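Pilin (PDB 3GLD) builds the shaft of the streptococcal pilus as covalently linked, stacked subunits, a fibre required for adhesion to host cells, aggregation and biofilm formation. Local coordinates at residues K57-N62 / G96-K101; P111-D116 / F153-D158; I199-K204 / F222-G227. The protein carries 2 engineered substitutions. All coordinates share one frame; numbering follows the deposited sequence.

Overall arrangement
The three contacts come in series along the elongated chain and illustrate how an all-beta pilin ties strands and their flanking loops together. Contacts 1 and 2 belong to the N-terminal immunoglobulin-like domain, with centres 28 Å apart, and strand 96-104 of contact 1 is followed by strand 113-114 of contact 2. Contact 2 pairs that short strand with strand 151-169, which runs on into the next domain and belongs to the same branched sheet as strand 196-202 of contact 3. Contact 3 is 33 Å from contact 2 and 61 Å from contact 1, centre to centre; contacts 1 and 3 lie on opposite sides of the chain's centre, consistent with domains stacked end to end.

Contact 1 of 3, residues K57-N62 / G96-K101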
ATOM      1  N   LYS A  57     -22.078  19.695  20.537  1.00 30.53           N
ATOM      2  CA  LYS A  57     -21.592  18.368  20.191  1.00 30.64           C
ATOM      3  C   LYS A  57     -22.297  17.964  18.903  1.00 29.88           C
ATOM      4  O   LYS A  57     -23.481  18.241  18.743  1.00 28.77           O
ATOM      5  CB  LYS A  57     -21.905  17.369  21.302  1.00 30.90           C
ATOM      6  CG  LYS A  57     -21.092  17.605  22.570  1.00 34.51           C
ATOM      7  CD  LYS A  57     -21.485  16.650  23.704  1.00 38.57           C
ATOM      8  CE  LYS A  57     -20.830  17.071  25.035  1.00 40.30           C
ATOM      9  NZ  LYS A  57     -21.276  16.216  26.182  1.00 40.90           N
ATOM     10  N   GLY A  58     -21.568  17.332  17.980  1.00 29.65           N
ATOM     11  CA  GLY A  58     -22.151  16.934  16.707  1.00 28.81           C
ATOM     12  C   GLY A  58     -23.346  16.014  16.879  1.00 29.07           C
ATOM     13  O   GLY A  58     -23.443  15.297  17.872  1.00 29.37           O
ATOM     14  N   VAL A  59     -24.280  16.045  15.930  1.00 28.74           N
ATOM     15  CA  VAL A  59     -25.392  15.085  15.951  1.00 28.41           C
ATOM     16  C   VAL A  59     -24.918  13.864  15.134  1.00 27.91           C
ATOM     17  O   VAL A  59     -24.497  14.018  13.991  1.00 27.80           O
ATOM     18  CB  VAL A  59     -26.689  15.673  15.330  1.00 28.33           C
ATOM     19  CG1 VAL A  59     -27.826  14.645  15.363  1.00 28.55           C
ATOM     20  CG2 VAL A  59     -27.125  16.972  16.050  1.00 29.56           C
ATOM     21  N   ALA A  60     -24.999  12.673  15.726  1.00 27.46           N
ATOM     22  CA  ALA A  60     -24.465  11.450  15.120  1.00 27.83           C
ATOM     23  C   ALA A  60     -25.094  11.167  13.750  1.00 27.79           C
ATOM     24  O   ALA A  60     -26.279  11.379  13.571  1.00 27.80           O
ATOM     25  CB  ALA A  60     -24.663  10.263  16.062  1.00 27.66           C
ATOM     26  N   LEU A  61     -24.298  10.707  12.784  1.00 28.10           N
ATOM     27  CA  LEU A  61     -24.822  10.460  11.438  1.00 28.14           C
ATOM     28  C   LEU A  61     -25.457   9.087  11.370  1.00 28.78           C
ATOM     29  O   LEU A  61     -25.087   8.200  12.136  1.00 29.17           O
ATOM     30  CB  LEU A  61     -23.717  10.597  10.376  1.00 27.90           C
ATOM     31  CG  LEU A  61     -23.326  11.993   9.876  1.00 26.72           C
ATOM     32  CD1 LEU A  61     -22.694  12.798  10.971  1.00 27.08           C
ATOM     33  CD2 LEU A  61     -22.324  11.900   8.714  1.00 28.29           C
ATOM     34  N   ASN A  62     -26.420   8.912  10.466  1.00 29.14           N
ATOM     35  CA  ASN A  62     -26.959   7.587  10.179  1.00 30.08           C
ATOM     36  C   ASN A  62     -25.917   6.582   9.700  1.00 29.43           C
ATOM     37  O   ASN A  62     -26.019   5.397   9.996  1.00 29.08           O
ATOM     38  CB  ASN A  62     -28.060   7.675   9.136  1.00 30.93           C
ATOM     39  CG  ASN A  62     -29.354   8.160   9.718  1.00 33.64           C
ATOM     40  OD1 ASN A  62     -29.565   8.103  10.940  1.00 37.82           O
ATOM     41  ND2 ASN A  62     -30.232   8.655   8.860  1.00 34.91           N
ATOM     42  N   GLY A  96     -25.931  26.898  14.802  1.00 32.21           N
ATOM     43  CA  GLY A  96     -24.762  26.775  15.662  1.00 30.56           C
ATOM     44  C   GLY A  96     -23.633  26.014  15.007  1.00 29.03           C
ATOM     45  O   GLY A  96     -23.741  25.583  13.851  1.00 28.66           O
ATOM     46  N   VAL A  97     -22.540  25.864  15.747  1.00 28.16           N
ATOM     47  CA  VAL A  97     -21.393  25.127  15.220  1.00 27.58           C
ATOM     48  C   VAL A  97     -21.353  23.774  15.891  1.00 26.49           C
ATOM     49  O   VAL A  97     -21.231  23.664  17.118  1.00 26.46           O
ATOM     50  CB  VAL A  97     -20.066  25.891  15.368  1.00 27.84           C
ATOM     51  CG1 VAL A  97     -18.963  25.144  14.633  1.00 27.92           C
ATOM     52  CG2 VAL A  97     -20.198  27.307  14.812  1.00 27.66           C
ATOM     53  N   TYR A  98     -21.488  22.749  15.062  1.00 25.80           N
ATOM     54  CA  TYR A  98     -21.569  21.375  15.530  1.00 26.09           C
ATOM     55  C   TYR A  98     -20.236  20.651  15.265  1.00 26.08           C
ATOM     56  O   TYR A  98     -19.767  20.592  14.107  1.00 25.10           O
ATOM     57  CB  TYR A  98     -22.738  20.667  14.854  1.00 26.40           C
ATOM     58  CG  TYR A  98     -24.097  21.227  15.270  1.00 27.35           C
ATOM     59  CD1 TYR A  98     -24.554  22.449  14.785  1.00 27.33           C
ATOM     60  CD2 TYR A  98     -24.907  20.538  16.171  1.00 28.66           C
ATOM     61  CE1 TYR A  98     -25.800  22.956  15.176  1.00 28.38           C
ATOM     62  CE2 TYR A  98     -26.154  21.054  16.577  1.00 29.37           C
ATOM     63  CZ  TYR A  98     -26.580  22.250  16.066  1.00 29.06           C
ATOM     64  OH  TYR A  98     -27.794  22.749  16.454  1.00 31.20           O
ATOM     65  N   TYR A  99     -19.660  20.120  16.348  1.00 25.37           N
ATOM     66  CA  TYR A  99     -18.305  19.552  16.345  1.00 25.86           C
ATOM     67  C   TYR A  99     -18.254  18.036  16.185  1.00 25.63           C
ATOM     68  O   TYR A  99     -18.971  17.293  16.854  1.00 25.42           O
ATOM     69  CB  TYR A  99     -17.546  19.949  17.612  1.00 25.16           C
ATOM     70  CG  TYR A  99     -17.113  21.387  17.601  1.00 27.85           C
ATOM     71  CD1 TYR A  99     -18.056  22.403  17.709  1.00 28.88           C
ATOM     72  CD2 TYR A  99     -15.764  21.742  17.476  1.00 29.35           C
ATOM     73  CE1 TYR A  99     -17.686  23.722  17.703  1.00 32.22           C
ATOM     74  CE2 TYR A  99     -15.381  23.074  17.465  1.00 32.09           C
ATOM     75  CZ  TYR A  99     -16.363  24.060  17.583  1.00 32.92           C
ATOM     76  OH  TYR A  99     -16.059  25.392  17.571  1.00 34.70           O
ATOM     77  N   TYR A 100     -17.397  17.595  15.272  1.00 26.04           N
ATOM     78  CA  TYR A 100     -17.171  16.179  15.048  1.00 25.63           C
ATOM     79  C   TYR A 100     -15.670  15.905  14.995  1.00 26.35           C
ATOM     80  O   TYR A 100     -14.865  16.820  14.826  1.00 26.83           O
ATOM     81  CB  TYR A 100     -17.762  15.737  13.714  1.00 25.22           C
ATOM     82  CG  TYR A 100     -19.251  15.860  13.570  1.00 25.08           C
ATOM     83  CD1 TYR A 100     -19.839  17.085  13.213  1.00 26.30           C
ATOM     84  CD2 TYR A 100     -20.079  14.766  13.787  1.00 22.46           C
ATOM     85  CE1 TYR A 100     -21.223  17.212  13.080  1.00 25.51           C
ATOM     86  CE2 TYR A 100     -21.450  14.874  13.648  1.00 24.07           C
ATOM     87  CZ  TYR A 100     -22.017  16.103  13.295  1.00 24.93           C
ATOM     88  OH  TYR A 100     -23.379  16.218  13.141  1.00 25.67           O
ATOM     89  N   LYS A 101     -15.309  14.627  15.074  1.00 26.82           N
ATOM     90  CA  LYS A 101     -13.932  14.198  14.836  1.00 26.88           C
ATOM     91  C   LYS A 101     -13.954  13.157  13.730  1.00 26.23           C
ATOM     92  O   LYS A 101     -14.813  12.273  13.737  1.00 24.94           O
ATOM     93  CB  LYS A 101     -13.317  13.598  16.098  1.00 27.64           C
ATOM     94  CG  LYS A 101     -13.192  14.565  17.248  1.00 29.84           C
ATOM     95  CD  LYS A 101     -11.937  14.276  18.077  1.00 34.35           C
ATOM     96  CE  LYS A 101     -11.818  15.282  19.224  1.00 36.63           C
ATOM     97  NZ  LYS A 101     -11.133  14.718  20.420  1.00 38.11           N
TER
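Y100 lies broadside beneath G58 while its hydroxyl reaches past that glycine to V59, and no other residue has more surface buried by the contact. The CA of G58 stands over one face of the phenol, 3.7 Å from the centroid of the Y100 ring and displaced toward its rim, a CH-pi contact that a residue without a side chain makes easy. At the edge of the same ring, in its plane, is the carbonyl of V59: Y100 OH donates to V59 O over 2.6 Å, meeting the oxygen at a C=O...O angle of 124° and only modestly tilted from the carbonyl plane. One aromatic side chain thus uses its face for a carbon and its tip for a polar backbone atom. L61 brings in a single branch obliquely, its CD1 lying 3.6 Å from Y100 CE2, beside the hydroxyl end of the ring. With chi1 at -63°, Y100 has CG beside its own backbone N, which carries the phenol out under the loop; F87 meets this ring edge-to-face.

Y98, two residues earlier on the strand, plays a lighter part. Its CD2 lies 3.7 Å from K57 O and 4.2 Å from V59 CG2, both coming in obliquely, while its ring stacks on F56 and its hydroxyl is bonded to K94 O. The backbones meet between the two tyrosines, where G58 N gives a weak bond of 2.8 Å to Y99 O beside the parallel bridge of K57 with Y99. The arrangement is that of a short strand, 55-57, paired in parallel with strand 96-104, its departing loop held by Y98 and Y100, in the beta sandwich of an immunoglobulin-like pilin domain.

Contact 2 of 3, residues P111-D116 / F153-D158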
ATOM      1  N   PRO A 111      -1.112  -5.839   4.882  1.00 34.65           N
ATOM      2  CA  PRO A 111       0.342  -6.032   4.992  1.00 33.77           C
ATOM      3  C   PRO A 111       1.136  -4.987   4.215  1.00 32.48           C
ATOM      4  O   PRO A 111       0.761  -4.631   3.104  1.00 32.00           O
ATOM      5  CB  PRO A 111       0.557  -7.435   4.405  1.00 34.17           C
ATOM      6  CG  PRO A 111      -0.792  -8.095   4.511  1.00 34.23           C
ATOM      7  CD  PRO A 111      -1.760  -6.997   4.246  1.00 34.50           C
ATOM      8  N   GLY A 112       2.212  -4.492   4.824  1.00 31.85           N
ATOM      9  CA  GLY A 112       3.032  -3.440   4.243  1.00 30.58           C
ATOM     10  C   GLY A 112       2.505  -2.011   4.374  1.00 30.63           C
ATOM     11  O   GLY A 112       3.191  -1.067   3.963  1.00 30.04           O
ATOM     12  N   VAL A 113       1.293  -1.841   4.907  1.00 30.04           N
ATOM     13  CA  VAL A 113       0.693  -0.493   5.022  1.00 30.56           C
ATOM     14  C   VAL A 113       0.852   0.143   6.399  1.00 31.02           C
ATOM     15  O   VAL A 113       0.517  -0.455   7.409  1.00 31.94           O
ATOM     16  CB  VAL A 113      -0.816  -0.466   4.618  1.00 30.44           C
ATOM     17  CG1 VAL A 113      -1.406   0.933   4.830  1.00 28.26           C
ATOM     18  CG2 VAL A 113      -0.979  -0.909   3.154  1.00 27.35           C
ATOM     19  N   SER A 114       1.378   1.359   6.408  1.00 32.37           N
ATOM     20  CA  SER A 114       1.453   2.183   7.603  1.00 33.96           C
ATOM     21  C   SER A 114       0.302   3.179   7.557  1.00 34.29           C
ATOM     22  O   SER A 114       0.165   3.932   6.587  1.00 34.34           O
ATOM     23  CB  SER A 114       2.770   2.947   7.628  1.00 33.93           C
ATOM     24  OG  SER A 114       3.867   2.053   7.697  1.00 36.28           O
ATOM     25  N   TYR A 115      -0.508   3.184   8.612  1.00 35.11           N
ATOM     26  CA  TYR A 115      -1.745   3.944   8.630  1.00 36.19           C
ATOM     27  C   TYR A 115      -1.588   5.377   9.117  1.00 36.53           C
ATOM     28  O   TYR A 115      -0.860   5.647  10.084  1.00 36.48           O
ATOM     29  CB  TYR A 115      -2.797   3.189   9.447  1.00 36.53           C
ATOM     30  CG  TYR A 115      -3.364   2.018   8.677  1.00 37.79           C
ATOM     31  CD1 TYR A 115      -4.530   2.155   7.919  1.00 37.57           C
ATOM     32  CD2 TYR A 115      -2.710   0.783   8.670  1.00 38.91           C
ATOM     33  CE1 TYR A 115      -5.042   1.082   7.201  1.00 38.00           C
ATOM     34  CE2 TYR A 115      -3.207  -0.292   7.951  1.00 38.37           C
ATOM     35  CZ  TYR A 115      -4.367  -0.139   7.214  1.00 38.26           C
ATOM     36  OH  TYR A 115      -4.848  -1.210   6.511  1.00 36.75           O
ATOM     37  N   ASP A 116      -2.265   6.296   8.431  1.00 36.89           N
ATOM     38  CA  ASP A 116      -2.337   7.690   8.867  1.00 37.08           C
ATOM     39  C   ASP A 116      -3.062   7.790  10.206  1.00 37.05           C
ATOM     40  O   ASP A 116      -4.203   7.337  10.351  1.00 36.95           O
ATOM     41  CB  ASP A 116      -3.031   8.555   7.814  1.00 37.37           C
ATOM     42  CG  ASP A 116      -2.795  10.044   8.034  1.00 37.71           C
ATOM     43  OD1 ASP A 116      -2.518  10.438   9.186  1.00 38.94           O
ATOM     44  OD2 ASP A 116      -2.871  10.814   7.052  1.00 36.21           O
ATOM     45  N   PHE A 153      -6.199  11.935   3.974  1.00 35.43           N
ATOM     46  CA  PHE A 153      -5.446  10.899   4.667  1.00 35.15           C
ATOM     47  C   PHE A 153      -4.412  10.270   3.710  1.00 35.81           C
ATOM     48  O   PHE A 153      -4.711  10.015   2.537  1.00 36.25           O
ATOM     49  CB  PHE A 153      -6.396   9.833   5.207  1.00 34.39           C
ATOM     50  CG  PHE A 153      -7.215  10.284   6.391  1.00 34.04           C
ATOM     51  CD1 PHE A 153      -6.675  10.285   7.673  1.00 33.20           C
ATOM     52  CD2 PHE A 153      -8.542  10.685   6.224  1.00 32.55           C
ATOM     53  CE1 PHE A 153      -7.433  10.695   8.785  1.00 33.55           C
ATOM     54  CE2 PHE A 153      -9.308  11.082   7.318  1.00 32.01           C
ATOM     55  CZ  PHE A 153      -8.749  11.088   8.603  1.00 32.94           C
ATOM     56  N   LYS A 154      -3.201  10.021   4.208  1.00 35.96           N
ATOM     57  CA  LYS A 154      -2.125   9.483   3.366  1.00 36.29           C
ATOM     58  C   LYS A 154      -1.484   8.290   4.064  1.00 35.68           C
ATOM     59  O   LYS A 154      -0.661   8.468   4.952  1.00 35.89           O
ATOM     60  CB  LYS A 154      -1.075  10.564   3.063  1.00 36.89           C
ATOM     61  CG  LYS A 154      -0.004  10.138   2.030  1.00 38.44           C
ATOM     62  CD  LYS A 154       0.782  11.315   1.419  1.00 39.70           C
ATOM     63  CE  LYS A 154       1.823  11.870   2.389  1.00 43.91           C
ATOM     64  NZ  LYS A 154       2.841  12.735   1.706  1.00 45.54           N
ATOM     65  N   ASN A 155      -1.914   7.081   3.706  1.00 34.94           N
ATOM     66  CA  ASN A 155      -1.234   5.876   4.158  1.00 34.89           C
ATOM     67  C   ASN A 155       0.004   5.610   3.298  1.00 34.16           C
ATOM     68  O   ASN A 155       0.098   6.108   2.163  1.00 34.45           O
ATOM     69  CB  ASN A 155      -2.170   4.671   4.122  1.00 34.53           C
ATOM     70  CG  ASN A 155      -3.285   4.758   5.149  1.00 36.77           C
ATOM     71  OD1 ASN A 155      -3.251   5.574   6.092  1.00 36.40           O
ATOM     72  ND2 ASN A 155      -4.290   3.910   4.973  1.00 36.92           N
ATOM     73  N   SER A 156       0.958   4.851   3.840  1.00 33.37           N
ATOM     74  CA  SER A 156       2.182   4.490   3.088  1.00 33.05           C
ATOM     75  C   SER A 156       2.216   2.994   2.804  1.00 31.53           C
ATOM     76  O   SER A 156       2.037   2.173   3.703  1.00 31.67           O
ATOM     77  CB  SER A 156       3.465   4.923   3.815  1.00 33.70           C
ATOM     78  OG  SER A 156       4.595   4.774   2.946  1.00 35.91           O
ATOM     79  N   LEU A 157       2.393   2.648   1.536  1.00 30.04           N
ATOM     80  CA  LEU A 157       2.523   1.250   1.143  1.00 28.55           C
ATOM     81  C   LEU A 157       4.006   0.922   0.985  1.00 27.72           C
ATOM     82  O   LEU A 157       4.698   1.470   0.119  1.00 26.85           O
ATOM     83  CB  LEU A 157       1.783   0.984  -0.169  1.00 28.25           C
ATOM     84  CG  LEU A 157       1.923  -0.426  -0.738  1.00 28.12           C
ATOM     85  CD1 LEU A 157       1.223  -1.471   0.127  1.00 27.10           C
ATOM     86  CD2 LEU A 157       1.380  -0.431  -2.179  1.00 26.73           C
ATOM     87  N   ASP A 158       4.486   0.039   1.843  1.00 27.66           N
ATOM     88  CA  ASP A 158       5.868  -0.458   1.736  1.00 27.87           C
ATOM     89  C   ASP A 158       5.856  -1.768   0.918  1.00 27.53           C
ATOM     90  O   ASP A 158       4.818  -2.410   0.762  1.00 27.41           O
ATOM     91  CB  ASP A 158       6.490  -0.647   3.135  1.00 28.10           C
ATOM     92  CG  ASP A 158       8.035  -0.764   3.102  1.00 30.83           C
ATOM     93  OD1 ASP A 158       8.658  -0.689   2.016  1.00 33.05           O
ATOM     94  OD2 ASP A 158       8.624  -0.926   4.182  1.00 33.21           O
TER
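N155 reaches V113, Y115 and D116 across the contact, and every atom of its side chain beyond CA has a neighbour in the 111-116 segment. Its CB rests 3.9 Å from V113 CG1 and comes closer still to S114 O. The torsion chi1 of -68° sets CG beside the backbone N of N155, and the amide then projects toward the chain that follows S114. There OD1 accepts from the backbone: D116 N approaches N155 OD1 to 2.6 Å with a nearly straight N-H...O angle of 170°. On the other branch, ND2 lies 3.4 Å from Y115 CD1, the amide and phenol planes being turned 67° against each other.

Strands 113-114 and 151-169 are antiparallel here, with V113 and L157 a non-hydrogen-bonded pair and S114 and S156 a hydrogen-bonded one, closed by S114 N to S156 O at 2.9 Å and S156 N to S114 O at 3.0 Å. Beyond S114 side chains replace the main-chain pairing. N155 takes D116 N, and D116 repays strand 151-169 by accepting K154 N on OD2, at 3.0 Å and through its anti lone pair, while D116 OD1 binds T118 OG1. In the native pilin N155 forms the isopeptide cross-link with K23 of the neighbouring strand 18-27 in this immunoglobulin-like domain. The position that autocatalyses that cross-link, 104, carries an engineered alanine here, its side chain about 4 Å from that of F153 at the nearest atoms, and N155 still has its own ND2. Toward the far end of the pairing, V113 CG2 touches L157 CD1 at 3.8 Å, the two side chains running obliquely past each other.

Contact 3 of 3, residues I199-K204 / F222-G227; sequences IEKTTK and FTLKDG
K201 NZ meets T223 O between strand 196-202 and strand 220-224, two strands of different sheets in the C-terminal immunoglobulin-like sandwich, and the turn after 220-224 leads back to strand 229-236, which pairs with 196-202. Of all residues here K201 is the most covered by the contact, closely followed by K204, with G227 third. The chain of K201 is extended throughout, starting from a chi1 of 177° that points CG opposite the backbone N, which carries the ammonium group across to the other strand, where K201 NZ donates to T223 O at 2.6 Å. The approach is not along a lone pair, since the nitrogen stands 41° above the carbonyl plane. A water widens the grip, accepting from K201 NZ at 3.2 Å and from T223 N at 3.0 Å. The hydroxyl of T223 is bonded to D178, whose other carboxylate oxygen forms a salt bridge with K225.

K204 works differently, bending where K201 stays straight. Its CG lies 3.9 Å from G227 O and its CD 3.5 Å from D226 O; bends at chi3 (78°) and chi4 then turn CE and NZ toward the aspartate. G227, with its positive phi, forms the part of the turn beneath this lysine, and having no side chain it leaves the ammonium nitrogen of K204 its place. The ion pair itself is long, 3.8 Å from K204 NZ to D226 OD2, and D226 OD1 is bonded to V168 N. A second water completes the link, accepting from K204 NZ and donating to D226 OD2 over 2.6 Å.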
ATOM      1  N   ILE A 199      11.707  -8.312 -12.211  1.00 25.35           N
ATOM      2  CA  ILE A 199      12.901  -9.077 -11.863  1.00 25.94           C
ATOM      3  C   ILE A 199      14.111  -8.538 -12.625  1.00 26.52           C
ATOM      4  O   ILE A 199      14.029  -8.319 -13.844  1.00 26.43           O
ATOM      5  CB  ILE A 199      12.674 -10.575 -12.137  1.00 25.60           C
ATOM      6  CG1 ILE A 199      11.623 -11.099 -11.151  1.00 25.05           C
ATOM      7  CG2 ILE A 199      14.010 -11.386 -11.998  1.00 26.38           C
ATOM      8  CD1 ILE A 199      11.278 -12.542 -11.296  1.00 24.91           C
ATOM      9  N   GLU A 200      15.213  -8.314 -11.907  1.00 26.06           N
ATOM     10  CA  GLU A 200      16.478  -7.878 -12.497  1.00 27.80           C
ATOM     11  C   GLU A 200      17.512  -8.973 -12.302  1.00 27.31           C
ATOM     12  O   GLU A 200      17.694  -9.418 -11.185  1.00 27.37           O
ATOM     13  CB  GLU A 200      17.022  -6.607 -11.823  1.00 28.03           C
ATOM     14  CG  GLU A 200      16.276  -5.324 -12.137  1.00 34.10           C
ATOM     15  CD  GLU A 200      16.923  -4.084 -11.488  1.00 40.07           C
ATOM     16  OE1 GLU A 200      17.944  -4.229 -10.765  1.00 41.37           O
ATOM     17  OE2 GLU A 200      16.399  -2.967 -11.697  1.00 42.36           O
ATOM     18  N   LYS A 201      18.169  -9.402 -13.387  1.00 27.21           N
ATOM     19  CA  LYS A 201      19.245 -10.383 -13.319  1.00 26.47           C
ATOM     20  C   LYS A 201      20.577  -9.691 -13.533  1.00 26.56           C
ATOM     21  O   LYS A 201      20.746  -8.960 -14.518  1.00 26.34           O
ATOM     22  CB  LYS A 201      19.057 -11.514 -14.358  1.00 27.43           C
ATOM     23  CG  LYS A 201      20.215 -12.529 -14.349  1.00 27.39           C
ATOM     24  CD  LYS A 201      19.920 -13.778 -15.192  1.00 29.01           C
ATOM     25  CE  LYS A 201      21.218 -14.533 -15.443  1.00 29.24           C
ATOM     26  NZ  LYS A 201      21.029 -15.857 -16.087  1.00 27.97           N
ATOM     27  N   THR A 202      21.515  -9.923 -12.610  1.00 27.05           N
ATOM     28  CA  THR A 202      22.859  -9.340 -12.668  1.00 28.58           C
ATOM     29  C   THR A 202      23.902 -10.425 -12.949  1.00 30.26           C
ATOM     30  O   THR A 202      23.894 -11.476 -12.316  1.00 29.36           O
ATOM     31  CB  THR A 202      23.186  -8.596 -11.352  1.00 28.94           C
ATOM     32  OG1 THR A 202      22.178  -7.603 -11.131  1.00 26.91           O
ATOM     33  CG2 THR A 202      24.559  -7.919 -11.396  1.00 28.92           C
ATOM     34  N   THR A 203      24.762 -10.156 -13.928  1.00 32.42           N
ATOM     35  CA  THR A 203      25.850 -11.043 -14.311  1.00 34.93           C
ATOM     36  C   THR A 203      27.155 -10.307 -14.084  1.00 36.48           C
ATOM     37  O   THR A 203      27.197  -9.075 -14.041  1.00 36.99           O
ATOM     38  CB  THR A 203      25.754 -11.473 -15.800  1.00 35.08           C
ATOM     39  OG1 THR A 203      25.810 -10.314 -16.646  1.00 35.90           O
ATOM     40  CG2 THR A 203      24.456 -12.224 -16.067  1.00 34.79           C
ATOM     41  N   LYS A 204      28.224 -11.062 -13.897  1.00 38.62           N
ATOM     42  CA  LYS A 204      29.541 -10.469 -13.775  1.00 40.51           C
ATOM     43  C   LYS A 204      29.865  -9.781 -15.108  1.00 41.21           C
ATOM     44  O   LYS A 204      29.463 -10.251 -16.175  1.00 40.98           O
ATOM     45  CB  LYS A 204      30.551 -11.563 -13.424  1.00 41.20           C
ATOM     46  CG  LYS A 204      29.995 -12.564 -12.397  1.00 43.08           C
ATOM     47  CD  LYS A 204      30.991 -13.623 -11.944  1.00 45.88           C
ATOM     48  CE  LYS A 204      31.986 -13.066 -10.928  1.00 48.18           C
ATOM     49  NZ  LYS A 204      32.314 -14.056  -9.855  1.00 49.98           N
ATOM     50  N   PHE A 222      14.639 -19.468 -14.334  1.00 25.59           N
ATOM     51  CA  PHE A 222      15.857 -18.681 -14.470  1.00 25.54           C
ATOM     52  C   PHE A 222      17.123 -19.502 -14.222  1.00 25.29           C
ATOM     53  O   PHE A 222      17.063 -20.619 -13.699  1.00 25.45           O
ATOM     54  CB  PHE A 222      15.838 -17.405 -13.584  1.00 25.28           C
ATOM     55  CG  PHE A 222      15.874 -17.669 -12.114  1.00 25.30           C
ATOM     56  CD1 PHE A 222      14.707 -17.988 -11.410  1.00 23.47           C
ATOM     57  CD2 PHE A 222      17.070 -17.543 -11.406  1.00 24.48           C
ATOM     58  CE1 PHE A 222      14.737 -18.194 -10.028  1.00 21.98           C
ATOM     59  CE2 PHE A 222      17.114 -17.756 -10.033  1.00 23.68           C
ATOM     60  CZ  PHE A 222      15.954 -18.090  -9.336  1.00 22.94           C
ATOM     61  N   THR A 223      18.261 -18.927 -14.603  1.00 25.11           N
ATOM     62  CA  THR A 223      19.540 -19.592 -14.421  1.00 24.61           C
ATOM     63  C   THR A 223      20.527 -18.627 -13.817  1.00 23.84           C
ATOM     64  O   THR A 223      20.466 -17.424 -14.074  1.00 24.68           O
ATOM     65  CB  THR A 223      20.129 -20.132 -15.768  1.00 24.52           C
ATOM     66  OG1 THR A 223      20.391 -19.035 -16.657  1.00 27.01           O
ATOM     67  CG2 THR A 223      19.182 -21.089 -16.453  1.00 25.01           C
ATOM     68  N   LEU A 224      21.460 -19.157 -13.038  1.00 22.66           N
ATOM     69  CA  LEU A 224      22.547 -18.354 -12.489  1.00 22.81           C
ATOM     70  C   LEU A 224      23.868 -19.128 -12.534  1.00 22.82           C
ATOM     71  O   LEU A 224      23.903 -20.307 -12.212  1.00 22.32           O
ATOM     72  CB  LEU A 224      22.268 -17.974 -11.024  1.00 22.37           C
ATOM     73  CG  LEU A 224      21.051 -17.095 -10.665  1.00 21.58           C
ATOM     74  CD1 LEU A 224      20.805 -17.042  -9.176  1.00 21.65           C
ATOM     75  CD2 LEU A 224      21.266 -15.734 -11.211  1.00 17.32           C
ATOM     76  N   LYS A 225      24.944 -18.441 -12.893  1.00 22.92           N
ATOM     77  CA  LYS A 225      26.287 -18.949 -12.645  1.00 23.08           C
ATOM     78  C   LYS A 225      26.782 -18.440 -11.280  1.00 23.78           C
ATOM     79  O   LYS A 225      26.144 -17.579 -10.661  1.00 23.41           O
ATOM     80  CB  LYS A 225      27.259 -18.479 -13.741  1.00 22.60           C
ATOM     81  CG  LYS A 225      26.845 -18.805 -15.188  1.00 23.33           C
ATOM     82  CD  LYS A 225      27.841 -18.131 -16.178  1.00 25.70           C
ATOM     83  CE  LYS A 225      27.600 -18.494 -17.650  1.00 29.46           C
ATOM     84  NZ  LYS A 225      26.309 -17.958 -18.170  1.00 31.59           N
ATOM     85  N   ASP A 226      27.918 -18.974 -10.809  1.00 23.55           N
ATOM     86  CA  ASP A 226      28.600 -18.414  -9.647  1.00 23.75           C
ATOM     87  C   ASP A 226      28.674 -16.888  -9.720  1.00 23.66           C
ATOM     88  O   ASP A 226      29.033 -16.335 -10.767  1.00 23.78           O
ATOM     89  CB  ASP A 226      30.036 -18.962  -9.575  1.00 23.60           C
ATOM     90  CG  ASP A 226      30.828 -18.357  -8.436  1.00 23.27           C
ATOM     91  OD1 ASP A 226      30.491 -18.645  -7.272  1.00 22.93           O
ATOM     92  OD2 ASP A 226      31.786 -17.593  -8.703  1.00 26.69           O
ATOM     93  N   GLY A 227      28.390 -16.210  -8.601  1.00 22.85           N
ATOM     94  CA  GLY A 227      28.513 -14.764  -8.561  1.00 23.36           C
ATOM     95  C   GLY A 227      27.403 -13.988  -9.284  1.00 23.68           C
ATOM     96  O   GLY A 227      27.464 -12.768  -9.390  1.00 24.70           O
TER
HETATM   97  O   HOH W   1      17.919 -16.446 -16.336  1.00 27.08           O
HETATM   98  O   HOH W   2      32.821 -16.615 -10.935  1.00 34.70           O